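Local coordinates for protein AbyA5 (Verrucosispora maris, PDB 4YWF) that catalyses acetate elimination as an esterase-like lyase in spirotetronate biosynthesis, although it belongs to the alpha/beta-hydrolase superfamily, at residues P242-A254 with F276-L289. The protein carries 4 engineered substitutions. Numbering follows the deposited sequence.
Sequences PVAAFFTDKEWQA and FDHVRNWALTPQDL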
loop_
_atom_site.group_PDB
_atom_site.type_symbol
_atom_site.label_atom_id
_atom_site.label_comp_id
_atom_site.label_asym_id
_atom_site.label_seq_id
_atom_site.Cartn_x
_atom_site.Cartn_y
_atom_site.Cartn_z
ATOM N N PRO A 242 9.863 -5.707 0.601
ATOM C CA PRO A 242 10.754 -6.871 0.878
ATOM C C PRO A 242 11.215 -7.591 -0.422
ATOM O O PRO A 242 10.559 -7.478 -1.469
ATOM C CB PRO A 242 9.846 -7.799 1.733
ATOM C CG PRO A 242 8.457 -7.461 1.253
ATOM C CD PRO A 242 8.471 -5.974 0.944
ATOM N N VAL A 243 12.318 -8.342 -0.403
ATOM C CA VAL A 243 12.854 -8.921 -1.657
ATOM C C VAL A 243 13.226 -10.423 -1.550
ATOM O O VAL A 243 12.586 -11.255 -2.187
ATOM C CB VAL A 243 14.071 -8.162 -2.137
ATOM C CG1 VAL A 243 14.547 -8.778 -3.436
ATOM C CG2 VAL A 243 13.741 -6.663 -2.265
ATOM N N ALA A 244 14.208 -10.755 -0.717
ATOM C CA ALA A 244 14.632 -12.147 -0.587
ATOM C C ALA A 244 14.905 -12.557 0.821
ATOM O O ALA A 244 14.358 -13.578 1.323
ATOM C CB ALA A 244 15.905 -12.389 -1.455
ATOM N N ALA A 245 15.866 -11.848 1.403
ATOM C CA ALA A 245 16.222 -12.020 2.790
ATOM C C ALA A 245 15.048 -11.962 3.793
ATOM O O ALA A 245 15.048 -12.705 4.788
ATOM C CB ALA A 245 17.266 -11.022 3.217
ATOM N N PHE A 246 14.076 -11.074 3.564
ATOM C CA PHE A 246 12.898 -11.075 4.414
ATOM C C PHE A 246 12.256 -12.508 4.505
ATOM O O PHE A 246 11.772 -12.918 5.539
ATOM C CB PHE A 246 11.874 -10.049 3.914
ATOM C CG PHE A 246 10.657 -9.977 4.764
ATOM C CD1 PHE A 246 10.669 -9.303 5.941
ATOM C CD2 PHE A 246 9.519 -10.682 4.409
ATOM C CE1 PHE A 246 9.551 -9.296 6.779
ATOM C CE2 PHE A 246 8.388 -10.689 5.223
ATOM C CZ PHE A 246 8.401 -9.978 6.403
ATOM N N PHE A 247 12.258 -13.233 3.404
ATOM C CA PHE A 247 11.514 -14.435 3.279
ATOM C C PHE A 247 12.356 -15.632 3.729
ATOM O O PHE A 247 11.813 -16.660 3.998
ATOM C CB PHE A 247 11.080 -14.615 1.842
ATOM C CG PHE A 247 10.158 -13.553 1.360
ATOM C CD1 PHE A 247 8.815 -13.572 1.741
ATOM C CD2 PHE A 247 10.611 -12.524 0.509
ATOM C CE1 PHE A 247 7.924 -12.602 1.307
ATOM C CE2 PHE A 247 9.719 -11.550 0.099
ATOM C CZ PHE A 247 8.398 -11.564 0.521
ATOM N N THR A 248 13.668 -15.471 3.818
ATOM C CA THR A 248 14.606 -16.600 4.024
ATOM C C THR A 248 15.530 -16.445 5.213
ATOM O O THR A 248 16.153 -17.411 5.628
ATOM C CB THR A 248 15.550 -16.795 2.786
ATOM O OG1 THR A 248 16.394 -15.661 2.695
ATOM C CG2 THR A 248 14.740 -16.966 1.459
ATOM N N ASP A 249 15.668 -15.253 5.754
ATOM C CA ASP A 249 16.648 -15.056 6.852
ATOM C C ASP A 249 15.956 -15.278 8.160
ATOM O O ASP A 249 15.215 -14.414 8.626
ATOM C CB ASP A 249 17.219 -13.665 6.828
ATOM C CG ASP A 249 18.183 -13.407 7.952
ATOM O OD1 ASP A 249 18.316 -14.227 8.896
ATOM O OD2 ASP A 249 18.817 -12.350 7.907
ATOM N N LYS A 250 16.198 -16.446 8.763
ATOM C CA LYS A 250 15.528 -16.827 10.034
ATOM C C LYS A 250 15.858 -16.023 11.302
ATOM O O LYS A 250 14.938 -15.690 12.093
ATOM C CB LYS A 250 15.763 -18.334 10.285
ATOM C CG LYS A 250 15.028 -19.204 9.312
ATOM C CD LYS A 250 13.519 -19.056 9.487
ATOM C CE LYS A 250 12.748 -20.145 8.745
ATOM N NZ LYS A 250 11.452 -19.697 8.126
ATOM N N GLU A 251 17.127 -15.651 11.513
ATOM C CA GLU A 251 17.454 -14.754 12.643
ATOM C C GLU A 251 16.752 -13.414 12.487
ATOM O O GLU A 251 16.231 -12.889 13.464
ATOM C CB GLU A 251 18.979 -14.502 12.843
ATOM N N TRP A 252 16.721 -12.870 11.261
ATOM C CA TRP A 252 16.008 -11.585 11.035
ATOM C C TRP A 252 14.498 -11.727 11.369
ATOM O O TRP A 252 13.959 -10.948 12.111
ATOM C CB TRP A 252 16.135 -11.105 9.593
ATOM C CG TRP A 252 15.414 -9.811 9.380
ATOM C CD1 TRP A 252 14.153 -9.638 8.850
ATOM C CD2 TRP A 252 15.912 -8.513 9.647
ATOM N NE1 TRP A 252 13.849 -8.304 8.806
ATOM C CE2 TRP A 252 14.902 -7.593 9.298
ATOM C CE3 TRP A 252 17.114 -8.025 10.144
ATOM C CZ2 TRP A 252 15.073 -6.252 9.405
ATOM C CZ3 TRP A 252 17.260 -6.671 10.288
ATOM C CH2 TRP A 252 16.259 -5.804 9.908
ATOM N N GLN A 253 13.876 -12.758 10.824
ATOM C CA GLN A 253 12.460 -13.090 11.114
ATOM C C GLN A 253 12.123 -13.172 12.598
ATOM O O GLN A 253 11.087 -12.642 13.035
ATOM C CB GLN A 253 12.114 -14.367 10.414
ATOM C CG GLN A 253 12.078 -14.167 8.906
ATOM C CD GLN A 253 11.846 -15.439 8.167
ATOM O OE1 GLN A 253 11.757 -16.497 8.780
ATOM N NE2 GLN A 253 11.818 -15.365 6.832
ATOM N N ALA A 254 13.025 -13.760 13.386
ATOM C CA ALA A 254 12.818 -13.910 14.828
ATOM C C ALA A 254 12.746 -12.547 15.543
ATOM O O ALA A 254 12.145 -12.418 16.612
ATOM C CB ALA A 254 13.922 -14.807 15.434
ATOM N N PHE A 276 6.187 -17.623 8.187
ATOM C CA PHE A 276 7.471 -17.525 7.479
ATOM C C PHE A 276 7.831 -18.731 6.635
ATOM O O PHE A 276 8.320 -18.567 5.518
ATOM C CB PHE A 276 8.560 -17.183 8.442
ATOM C CG PHE A 276 8.465 -15.783 8.928
ATOM C CD1 PHE A 276 8.472 -14.708 8.003
ATOM C CD2 PHE A 276 8.371 -15.499 10.255
ATOM C CE1 PHE A 276 8.360 -13.400 8.427
ATOM C CE2 PHE A 276 8.280 -14.212 10.682
ATOM C CZ PHE A 276 8.268 -13.157 9.781
ATOM N N ASP A 277 7.501 -19.933 7.125
ATOM C CA ASP A 277 7.651 -21.125 6.350
ATOM C C ASP A 277 6.757 -21.012 5.181
ATOM O O ASP A 277 7.117 -21.380 4.038
ATOM C CB ASP A 277 7.245 -22.391 7.121
ATOM C CG ASP A 277 8.324 -22.907 8.002
ATOM O OD1 ASP A 277 9.506 -22.441 7.909
ATOM O OD2 ASP A 277 7.985 -23.781 8.811
ATOM N N HIS A 278 5.570 -20.484 5.444
ATOM C CA HIS A 278 4.601 -20.345 4.378
ATOM C C HIS A 278 5.128 -19.466 3.210
ATOM O O HIS A 278 4.829 -19.745 2.060
ATOM C CB HIS A 278 3.255 -19.849 4.939
ATOM C CG HIS A 278 2.162 -19.803 3.919
ATOM N ND1 HIS A 278 1.639 -20.930 3.331
ATOM C CD2 HIS A 278 1.507 -18.760 3.367
ATOM C CE1 HIS A 278 0.714 -20.591 2.457
ATOM N NE2 HIS A 278 0.611 -19.276 2.463
ATOM N N VAL A 279 5.905 -18.439 3.506
ATOM C CA VAL A 279 6.285 -17.448 2.459
ATOM C C VAL A 279 7.736 -17.682 2.008
ATOM O O VAL A 279 8.298 -16.875 1.249
ATOM C CB VAL A 279 6.101 -15.993 2.941
ATOM C CG1 VAL A 279 4.636 -15.735 3.266
ATOM C CG2 VAL A 279 6.949 -15.677 4.184
ATOM N N ARG A 280 8.319 -18.803 2.457
ATOM C CA ARG A 280 9.738 -19.069 2.180
ATOM C C ARG A 280 10.038 -19.028 0.677
ATOM O O ARG A 280 10.939 -18.310 0.275
ATOM C CB ARG A 280 10.249 -20.335 2.870
ATOM C CG ARG A 280 9.667 -21.672 2.382
ATOM C CD ARG A 280 10.019 -22.807 3.364
ATOM N NE ARG A 280 9.783 -24.138 2.805
ATOM C CZ ARG A 280 8.598 -24.750 2.748
ATOM N NH1 ARG A 280 7.501 -24.154 3.212
ATOM N NH2 ARG A 280 8.508 -25.967 2.206
ATOM N N ASN A 281 9.247 -19.649 -0.167
ATOM C CA ASN A 281 9.583 -19.645 -1.580
ATOM C C ASN A 281 9.085 -18.411 -2.343
ATOM O O ASN A 281 9.040 -18.415 -3.556
ATOM C CB ASN A 281 9.149 -20.961 -2.239
ATOM C CG ASN A 281 9.784 -22.190 -1.544
ATOM O OD1 ASN A 281 11.003 -22.237 -1.298
ATOM N ND2 ASN A 281 8.968 -23.176 -1.234
ATOM N N TRP A 282 8.712 -17.346 -1.624
ATOM C CA TRP A 282 8.309 -16.092 -2.283
ATOM C C TRP A 282 9.478 -15.193 -2.614
ATOM O O TRP A 282 9.297 -14.142 -3.255
ATOM C CB TRP A 282 7.330 -15.334 -1.378
ATOM C CG TRP A 282 6.023 -16.020 -1.184
ATOM C CD1 TRP A 282 5.652 -17.332 -1.592
ATOM C CD2 TRP A 282 4.889 -15.476 -0.521
ATOM N NE1 TRP A 282 4.339 -17.573 -1.215
ATOM C CE2 TRP A 282 3.853 -16.458 -0.563
ATOM C CE3 TRP A 282 4.623 -14.229 0.055
ATOM C CZ2 TRP A 282 2.589 -16.225 -0.017
ATOM C CZ3 TRP A 282 3.357 -14.001 0.614
ATOM C CH2 TRP A 282 2.369 -14.986 0.579
ATOM N N ALA A 283 10.674 -15.558 -2.175
ATOM C CA ALA A 283 11.836 -14.726 -2.426
ATOM C C ALA A 283 12.002 -14.439 -3.920
ATOM O O ALA A 283 11.806 -15.311 -4.751
ATOM C CB ALA A 283 13.071 -15.404 -1.915
ATOM N N LEU A 284 12.324 -13.200 -4.250
ATOM C CA LEU A 284 12.834 -12.849 -5.564
ATOM C C LEU A 284 14.324 -13.243 -5.713
ATOM O O LEU A 284 15.216 -12.798 -4.941
ATOM C CB LEU A 284 12.645 -11.361 -5.838
ATOM C CG LEU A 284 11.193 -10.861 -5.795
ATOM C CD1 LEU A 284 11.147 -9.365 -5.675
ATOM C CD2 LEU A 284 10.459 -11.305 -7.046
ATOM N N THR A 285 14.570 -14.072 -6.717
ATOM C CA THR A 285 15.925 -14.503 -7.079
ATOM C C THR A 285 16.677 -13.522 -8.037
ATOM O O THR A 285 16.046 -12.718 -8.776
ATOM C CB THR A 285 15.878 -15.857 -7.825
ATOM O OG1 THR A 285 15.286 -15.654 -9.102
ATOM C CG2 THR A 285 15.040 -16.882 -7.048
ATOM N N PRO A 286 18.022 -13.658 -8.107
ATOM C CA PRO A 286 18.804 -12.836 -9.053
ATOM C C PRO A 286 18.209 -12.823 -10.459
ATOM O O PRO A 286 18.106 -11.744 -11.063
ATOM C CB PRO A 286 20.173 -13.541 -9.077
ATOM C CG PRO A 286 20.295 -14.105 -7.683
ATOM C CD PRO A 286 18.893 -14.591 -7.350
ATOM N N GLN A 287 17.748 -13.981 -10.936
ATOM C CA GLN A 287 17.056 -14.071 -12.260
ATOM C C GLN A 287 15.701 -13.414 -12.292
ATOM O O GLN A 287 15.327 -12.853 -13.307
ATOM C CB GLN A 287 16.852 -15.508 -12.730
ATOM N N ASP A 288 14.947 -13.491 -11.208
ATOM C CA ASP A 288 13.680 -12.763 -11.157
ATOM C C ASP A 288 13.950 -11.286 -11.424
ATOM O O ASP A 288 13.244 -10.658 -12.241
ATOM C CB ASP A 288 13.003 -12.936 -9.798
ATOM C CG ASP A 288 12.428 -14.379 -9.598
ATOM O OD1 ASP A 288 12.145 -15.033 -10.619
ATOM O OD2 ASP A 288 12.310 -14.858 -8.431
ATOM N N LEU A 289 14.986 -10.764 -10.751
ATOM C CA LEU A 289 15.307 -9.333 -10.714
ATOM C C LEU A 289 15.914 -8.882 -12.006
ATOM O O LEU A 289 15.553 -7.843 -12.481
ATOM C CB LEU A 289 16.211 -8.972 -9.527
ATOM C CG LEU A 289 15.627 -9.364 -8.146
ATOM C CD1 LEU A 289 16.607 -9.027 -7.052
ATOM C CD2 LEU A 289 14.295 -8.667 -7.886
#
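Val-243 O accepts the backbone N-H of Leu-284 at 2.8 Å (Leu-284 N to Val-243 O), nearly straight at 161°. The CA of Ala-283 also meets this oxygen, in a longer CA-H...O contact. Beside this junction, CG1 of Val-243 touches CB of Leu-284 and CD1 of Leu-289.

Phe-247 fills the middle of the contact between 242-254 and 276-289. CB of Trp-282 sits over one face of the Phe-247 ring, a CH-pi contact 4.1 Å from that ring's centroid. CD2 of Phe-246 covers the opposite face, and CG2 of Val-279 meets the ring edge 3.7 Å from Phe-247 CD1. CG of Phe-247 stands anti to its carbonyl carbon (chi1 -63°), which sets the ring between these two faces' partners.

Farther along, the Gln-253 amide stacks on the Phe-276 ring, with the planes 13° apart. Gln-253 NE2 donates to Phe-246 O at 2.8 Å, which helps fix the amide's rotation. Phe-276 and Phe-246 form an offset edge-to-face pair, the edge belonging to Phe-276. An alanine in place of Phe-276 is likely to leave the Gln-253 amide without its stacking surface and Phe-246 without one of its aromatic neighbours. Lys-250 NZ forms a salt bridge with Asp-277 OD1 at 3.4 Å; the hydrogen bond within it is weak.

Asp-311 binds backbone nitrogens of Val-243, Ala-244 and Phe-246. The contact thus closes the helical excursion between strands 233-239 and 296-301 mainly through aromatic and apolar packing, with its one salt bridge between two exposed residues.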